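Local atomic coordinates of dephospho-CoA kinase (PDB entry 2IF2), a protein that probably catalyses the last step of coenzyme A biosynthesis, the ATP-dependent phosphorylation of the 3'-hydroxyl group of dephospho-CoA. Residues A[1-15]-A[102-116]. Residues are numbered along the deposited sequence; the frame is centred on the assembly and turned at random.
With SO4 (sulfate ion), chain D.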
loop_
_atom_site.group_PDB
_atom_site.type_symbol
_atom_site.label_atom_id
_atom_site.label_comp_id
_atom_site.label_asym_id
_atom_site.label_seq_id
_atom_site.Cartn_x
_atom_site.Cartn_y
_atom_site.Cartn_z
HETATM N N MSE A 1 -3.795 -3.694 20.802
HETATM C CA MSE A 1 -2.646 -3.841 19.861
HETATM C C MSE A 1 -2.294 -2.511 19.212
HETATM O O MSE A 1 -3.129 -1.613 19.106
HETATM C CB MSE A 1 -2.983 -4.873 18.786
HETATM C CG MSE A 1 -4.333 -4.651 18.133
HETATM SE SE MSE A 1 -4.824 -6.067 16.913
HETATM C CE MSE A 1 -4.603 -5.090 15.256
ATOM N N LYS A 2 -1.048 -2.396 18.775
ATOM C CA LYS A 2 -0.569 -1.175 18.154
ATOM C C LYS A 2 -0.578 -1.211 16.626
ATOM O O LYS A 2 0.200 -1.942 16.009
ATOM C CB LYS A 2 0.844 -0.861 18.673
ATOM C CG LYS A 2 1.802 -2.058 18.689
ATOM C CD LYS A 2 3.182 -1.692 19.253
ATOM C CE LYS A 2 3.123 -1.288 20.724
ATOM N NZ LYS A 2 4.469 -0.965 21.278
ATOM N N ARG A 3 -1.465 -0.422 16.021
ATOM C CA ARG A 3 -1.567 -0.350 14.562
ATOM C C ARG A 3 -0.317 0.300 13.985
ATOM O O ARG A 3 -0.035 1.473 14.239
ATOM C CB ARG A 3 -2.798 0.465 14.138
ATOM C CG ARG A 3 -3.987 -0.359 13.638
ATOM C CD ARG A 3 -4.700 -1.090 14.769
ATOM N NE ARG A 3 -5.930 -1.734 14.322
ATOM C CZ ARG A 3 -6.829 -2.280 15.138
ATOM N NH1 ARG A 3 -7.921 -2.849 14.645
ATOM N NH2 ARG A 3 -6.642 -2.256 16.452
ATOM N N ILE A 4 0.432 -0.465 13.202
ATOM C CA ILE A 4 1.649 0.059 12.605
ATOM C C ILE A 4 1.482 0.196 11.095
ATOM O O ILE A 4 0.767 -0.582 10.460
ATOM C CB ILE A 4 2.851 -0.855 12.915
ATOM C CG1 ILE A 4 2.877 -1.180 14.411
ATOM C CG2 ILE A 4 4.147 -0.173 12.501
ATOM C CD1 ILE A 4 2.945 0.035 15.316
ATOM N N GLY A 5 2.136 1.201 10.530
ATOM C CA GLY A 5 2.041 1.421 9.106
ATOM C C GLY A 5 3.377 1.252 8.434
ATOM O O GLY A 5 4.396 1.762 8.896
ATOM N N LEU A 6 3.377 0.531 7.326
ATOM C CA LEU A 6 4.608 0.296 6.600
ATOM C C LEU A 6 4.447 0.919 5.234
ATOM O O LEU A 6 3.582 0.513 4.467
ATOM C CB LEU A 6 4.831 -1.200 6.470
ATOM C CG LEU A 6 6.257 -1.676 6.268
ATOM C CD1 LEU A 6 6.200 -3.178 6.077
ATOM C CD2 LEU A 6 6.909 -0.996 5.074
ATOM N N THR A 7 5.276 1.904 4.920
ATOM C CA THR A 7 5.167 2.553 3.622
ATOM C C THR A 7 6.495 2.641 2.870
ATOM O O THR A 7 7.515 2.087 3.297
ATOM C CB THR A 7 4.601 3.971 3.761
ATOM O OG1 THR A 7 4.228 4.462 2.470
ATOM C CG2 THR A 7 5.646 4.904 4.367
ATOM N N GLY A 8 6.462 3.345 1.742
ATOM C CA GLY A 8 7.640 3.516 0.917
ATOM C C GLY A 8 7.225 3.772 -0.515
ATOM O O GLY A 8 6.071 4.113 -0.777
ATOM N N ASN A 9 8.162 3.625 -1.443
ATOM C CA ASN A 9 7.857 3.823 -2.851
ATOM C C ASN A 9 7.917 2.509 -3.625
ATOM O O ASN A 9 8.471 1.513 -3.157
ATOM C CB ASN A 9 8.812 4.844 -3.470
ATOM C CG ASN A 9 8.377 6.277 -3.215
ATOM O OD1 ASN A 9 9.049 7.225 -3.626
ATOM N ND2 ASN A 9 7.244 6.441 -2.539
ATOM N N ILE A 10 7.328 2.510 -4.812
ATOM C CA ILE A 10 7.308 1.324 -5.647
ATOM C C ILE A 10 8.728 0.835 -5.933
ATOM O O ILE A 10 9.591 1.592 -6.389
ATOM C CB ILE A 10 6.568 1.608 -6.976
ATOM C CG1 ILE A 10 6.538 0.348 -7.838
ATOM C CG2 ILE A 10 7.228 2.763 -7.708
ATOM C CD1 ILE A 10 5.791 -0.816 -7.197
ATOM N N GLY A 11 8.960 -0.437 -5.637
ATOM C CA GLY A 11 10.261 -1.032 -5.862
ATOM C C GLY A 11 11.275 -0.709 -4.783
ATOM O O GLY A 11 12.467 -0.637 -5.064
ATOM N N CYS A 12 10.817 -0.519 -3.549
ATOM C CA CYS A 12 11.724 -0.202 -2.454
ATOM C C CYS A 12 11.953 -1.391 -1.550
ATOM O O CYS A 12 12.890 -1.408 -0.750
ATOM C CB CYS A 12 11.178 0.966 -1.646
ATOM S SG CYS A 12 11.201 2.508 -2.587
ATOM N N GLY A 13 11.084 -2.388 -1.692
ATOM C CA GLY A 13 11.183 -3.596 -0.894
ATOM C C GLY A 13 10.078 -3.719 0.138
ATOM O O GLY A 13 10.153 -4.573 1.019
ATOM N N LYS A 14 9.055 -2.871 0.043
ATOM C CA LYS A 14 7.953 -2.937 0.991
ATOM C C LYS A 14 7.487 -4.369 1.121
ATOM O O LYS A 14 7.108 -4.815 2.191
ATOM C CB LYS A 14 6.786 -2.059 0.544
ATOM C CG LYS A 14 7.038 -0.586 0.706
ATOM C CD LYS A 14 5.944 0.231 0.062
ATOM C CE LYS A 14 5.943 0.093 -1.465
ATOM N NZ LYS A 14 4.970 -0.905 -2.004
ATOM N N SER A 15 7.521 -5.092 0.020
ATOM C CA SER A 15 7.111 -6.475 0.045
ATOM C C SER A 15 8.068 -7.293 0.903
ATOM O O SER A 15 7.640 -7.929 1.867
ATOM C CB SER A 15 7.097 -7.018 -1.371
ATOM O OG SER A 15 8.313 -6.656 -2.025
ATOM N N LEU A 102 -7.749 -11.609 15.490
ATOM C CA LEU A 102 -6.368 -11.311 15.828
ATOM C C LEU A 102 -6.115 -11.173 17.323
ATOM O O LEU A 102 -6.609 -10.245 17.976
ATOM C CB LEU A 102 -5.910 -10.038 15.123
ATOM C CG LEU A 102 -4.859 -10.179 14.018
ATOM C CD1 LEU A 102 -4.462 -8.782 13.582
ATOM C CD2 LEU A 102 -3.636 -10.945 14.507
ATOM N N SER A 103 -5.329 -12.106 17.849
ATOM C CA SER A 103 -4.960 -12.123 19.259
ATOM C C SER A 103 -4.373 -10.767 19.653
ATOM O O SER A 103 -3.846 -10.049 18.808
ATOM C CB SER A 103 -3.928 -13.227 19.486
ATOM O OG SER A 103 -3.512 -13.773 18.239
ATOM N N GLU A 104 -4.462 -10.412 20.930
ATOM C CA GLU A 104 -3.928 -9.134 21.384
ATOM C C GLU A 104 -2.401 -9.116 21.424
ATOM O O GLU A 104 -1.745 -10.153 21.267
ATOM C CB GLU A 104 -4.488 -8.780 22.765
ATOM C CG GLU A 104 -5.538 -7.665 22.754
ATOM C CD GLU A 104 -5.013 -6.358 22.169
ATOM O OE1 GLU A 104 -3.770 -6.234 22.024
ATOM O OE2 GLU A 104 -5.843 -5.452 21.879
ATOM N N ASP A 105 -1.846 -7.922 21.635
ATOM C CA ASP A 105 -0.394 -7.714 21.698
ATOM C C ASP A 105 0.311 -8.088 20.402
ATOM O O ASP A 105 1.536 -7.952 20.291
ATOM C CB ASP A 105 0.219 -8.499 22.864
ATOM C CG ASP A 105 -0.107 -7.884 24.218
ATOM O OD1 ASP A 105 0.186 -6.681 24.419
ATOM O OD2 ASP A 105 -0.644 -8.604 25.086
ATOM N N THR A 106 -0.478 -8.560 19.435
ATOM C CA THR A 106 0.012 -8.961 18.115
ATOM C C THR A 106 0.510 -7.715 17.394
ATOM O O THR A 106 0.000 -6.614 17.604
ATOM C CB THR A 106 -1.109 -9.620 17.272
ATOM O OG1 THR A 106 -0.549 -10.194 16.087
ATOM C CG2 THR A 106 -2.148 -8.596 16.865
ATOM N N LEU A 107 1.513 -7.890 16.547
ATOM C CA LEU A 107 2.078 -6.771 15.821
ATOM C C LEU A 107 1.391 -6.665 14.469
ATOM O O LEU A 107 1.714 -7.394 13.532
ATOM C CB LEU A 107 3.588 -6.973 15.671
ATOM C CG LEU A 107 4.489 -5.742 15.565
ATOM C CD1 LEU A 107 4.682 -5.393 14.121
ATOM C CD2 LEU A 107 3.900 -4.579 16.355
ATOM N N PHE A 108 0.421 -5.760 14.389
ATOM C CA PHE A 108 -0.339 -5.541 13.170
ATOM C C PHE A 108 0.217 -4.379 12.346
ATOM O O PHE A 108 0.193 -3.225 12.776
ATOM C CB PHE A 108 -1.805 -5.289 13.527
ATOM C CG PHE A 108 -2.671 -4.990 12.344
ATOM C CD1 PHE A 108 -2.878 -3.685 11.931
ATOM C CD2 PHE A 108 -3.246 -6.018 11.613
ATOM C CE1 PHE A 108 -3.642 -3.409 10.806
ATOM C CE2 PHE A 108 -4.012 -5.750 10.485
ATOM C CZ PHE A 108 -4.207 -4.445 10.082
ATOM N N ILE A 109 0.727 -4.700 11.162
ATOM C CA ILE A 109 1.281 -3.697 10.263
ATOM C C ILE A 109 0.428 -3.630 9.003
ATOM O O ILE A 109 -0.205 -4.616 8.617
ATOM C CB ILE A 109 2.729 -4.038 9.859
ATOM C CG1 ILE A 109 3.606 -4.125 11.110
ATOM C CG2 ILE A 109 3.254 -2.990 8.881
ATOM C CD1 ILE A 109 5.049 -4.546 10.845
ATOM N N LEU A 110 0.413 -2.463 8.365
ATOM C CA LEU A 110 -0.359 -2.265 7.143
ATOM C C LEU A 110 0.486 -1.534 6.102
ATOM O O LEU A 110 0.890 -0.396 6.314
ATOM C CB LEU A 110 -1.631 -1.468 7.462
ATOM C CG LEU A 110 -2.548 -1.109 6.293
ATOM C CD1 LEU A 110 -3.994 -1.323 6.678
ATOM C CD2 LEU A 110 -2.301 0.325 5.887
ATOM N N GLU A 111 0.765 -2.192 4.983
ATOM C CA GLU A 111 1.564 -1.571 3.939
ATOM C C GLU A 111 0.695 -1.151 2.764
ATOM O O GLU A 111 -0.008 -1.974 2.179
ATOM C CB GLU A 111 2.640 -2.527 3.445
ATOM C CG GLU A 111 2.077 -3.805 2.888
ATOM C CD GLU A 111 3.017 -4.478 1.919
ATOM O OE1 GLU A 111 2.783 -5.672 1.618
ATOM O OE2 GLU A 111 3.978 -3.815 1.449
ATOM N N ALA A 112 0.762 0.136 2.425
ATOM C CA ALA A 112 -0.014 0.708 1.333
ATOM C C ALA A 112 0.847 1.604 0.458
ATOM O O ALA A 112 0.440 1.987 -0.637
ATOM C CB ALA A 112 -1.182 1.504 1.892
ATOM N N SER A 113 2.034 1.944 0.948
ATOM C CA SER A 113 2.963 2.789 0.204
ATOM C C SER A 113 2.388 4.171 -0.085
ATOM O O SER A 113 3.050 5.004 -0.709
ATOM C CB SER A 113 3.338 2.139 -1.123
ATOM O OG SER A 113 2.318 2.322 -2.075
ATOM N N LEU A 114 1.154 4.406 0.356
ATOM C CA LEU A 114 0.480 5.690 0.164
ATOM C C LEU A 114 -0.240 6.120 1.446
ATOM O O LEU A 114 -1.418 6.457 1.411
ATOM C CB LEU A 114 -0.523 5.592 -0.996
ATOM C CG LEU A 114 0.062 5.479 -2.415
ATOM C CD1 LEU A 114 -1.003 5.041 -3.424
ATOM C CD2 LEU A 114 0.658 6.817 -2.813
ATOM N N LEU A 115 0.476 6.101 2.573
ATOM C CA LEU A 115 -0.081 6.503 3.867
ATOM C C LEU A 115 0.381 7.920 4.181
ATOM O O LEU A 115 -0.077 8.544 5.140
ATOM C CB LEU A 115 0.387 5.567 4.993
ATOM C CG LEU A 115 -0.048 4.101 5.023
ATOM C CD1 LEU A 115 -1.563 3.997 5.003
ATOM C CD2 LEU A 115 0.548 3.391 3.835
ATOM N N VAL A 116 1.307 8.418 3.371
ATOM C CA VAL A 116 1.826 9.762 3.560
ATOM C C VAL A 116 1.018 10.752 2.728
ATOM O O VAL A 116 0.175 11.472 3.259
ATOM C CB VAL A 116 3.298 9.866 3.138
ATOM C CG1 VAL A 116 3.878 11.180 3.631
ATOM C CG2 VAL A 116 4.077 8.686 3.672
HETATM S S SO4 D . 8.015 -2.812 -3.489
HETATM O O1 SO4 D . 9.175 -3.662 -3.836
HETATM O O2 SO4 D . 7.103 -3.574 -2.625
HETATM O O3 SO4 D . 7.301 -2.413 -4.723
HETATM O O4 SO4 D . 8.474 -1.604 -2.766
#
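Ile4 and Leu6 run parallel to Phe108–Glu111, tied by Ile4 N to Phe108 O (2.8 Å), Leu110 N to Ile4 O and Leu6 N to Leu110 O. On one sheet face Ile109 splits its branches: CG1 lies against Ile4 CB, while CG2 packs on Leu6 CB. Near the face that carries Arg3 and Phe108, the selenomethionine Met1 bends at chi3 (-108°) and sets CE against Phe108 CB and onto the centre of one face of the Arg3 guanidinium. The Met1 amino group forms a salt bridge with Glu104, using the syn lone pair of OE1 (2.8 Å); Asp105 N takes the anti side.

At the far end Lys14, bent at chi3 (-67°), lays CE against Ser113 CB and sends NZ weakly to sulfate O2 (3.5 Å). Backbone amides of Gly11 to Ser15 also grip this ion, as expected of a P-loop that would hold an ATP phosphate. Cut back to an alanine, this lysine would probably leave Ser113 CB without the aliphatic chain that lies on it and the anion without one of its positive neighbours.

Strand 3-8 is the middle one of the parallel sheet, between 108-111 and 126-130, and 27-30 lies on the far side of 108-111; helix 95-101 covers Met1 and Phe108, and helix 161-164 packs against Thr7.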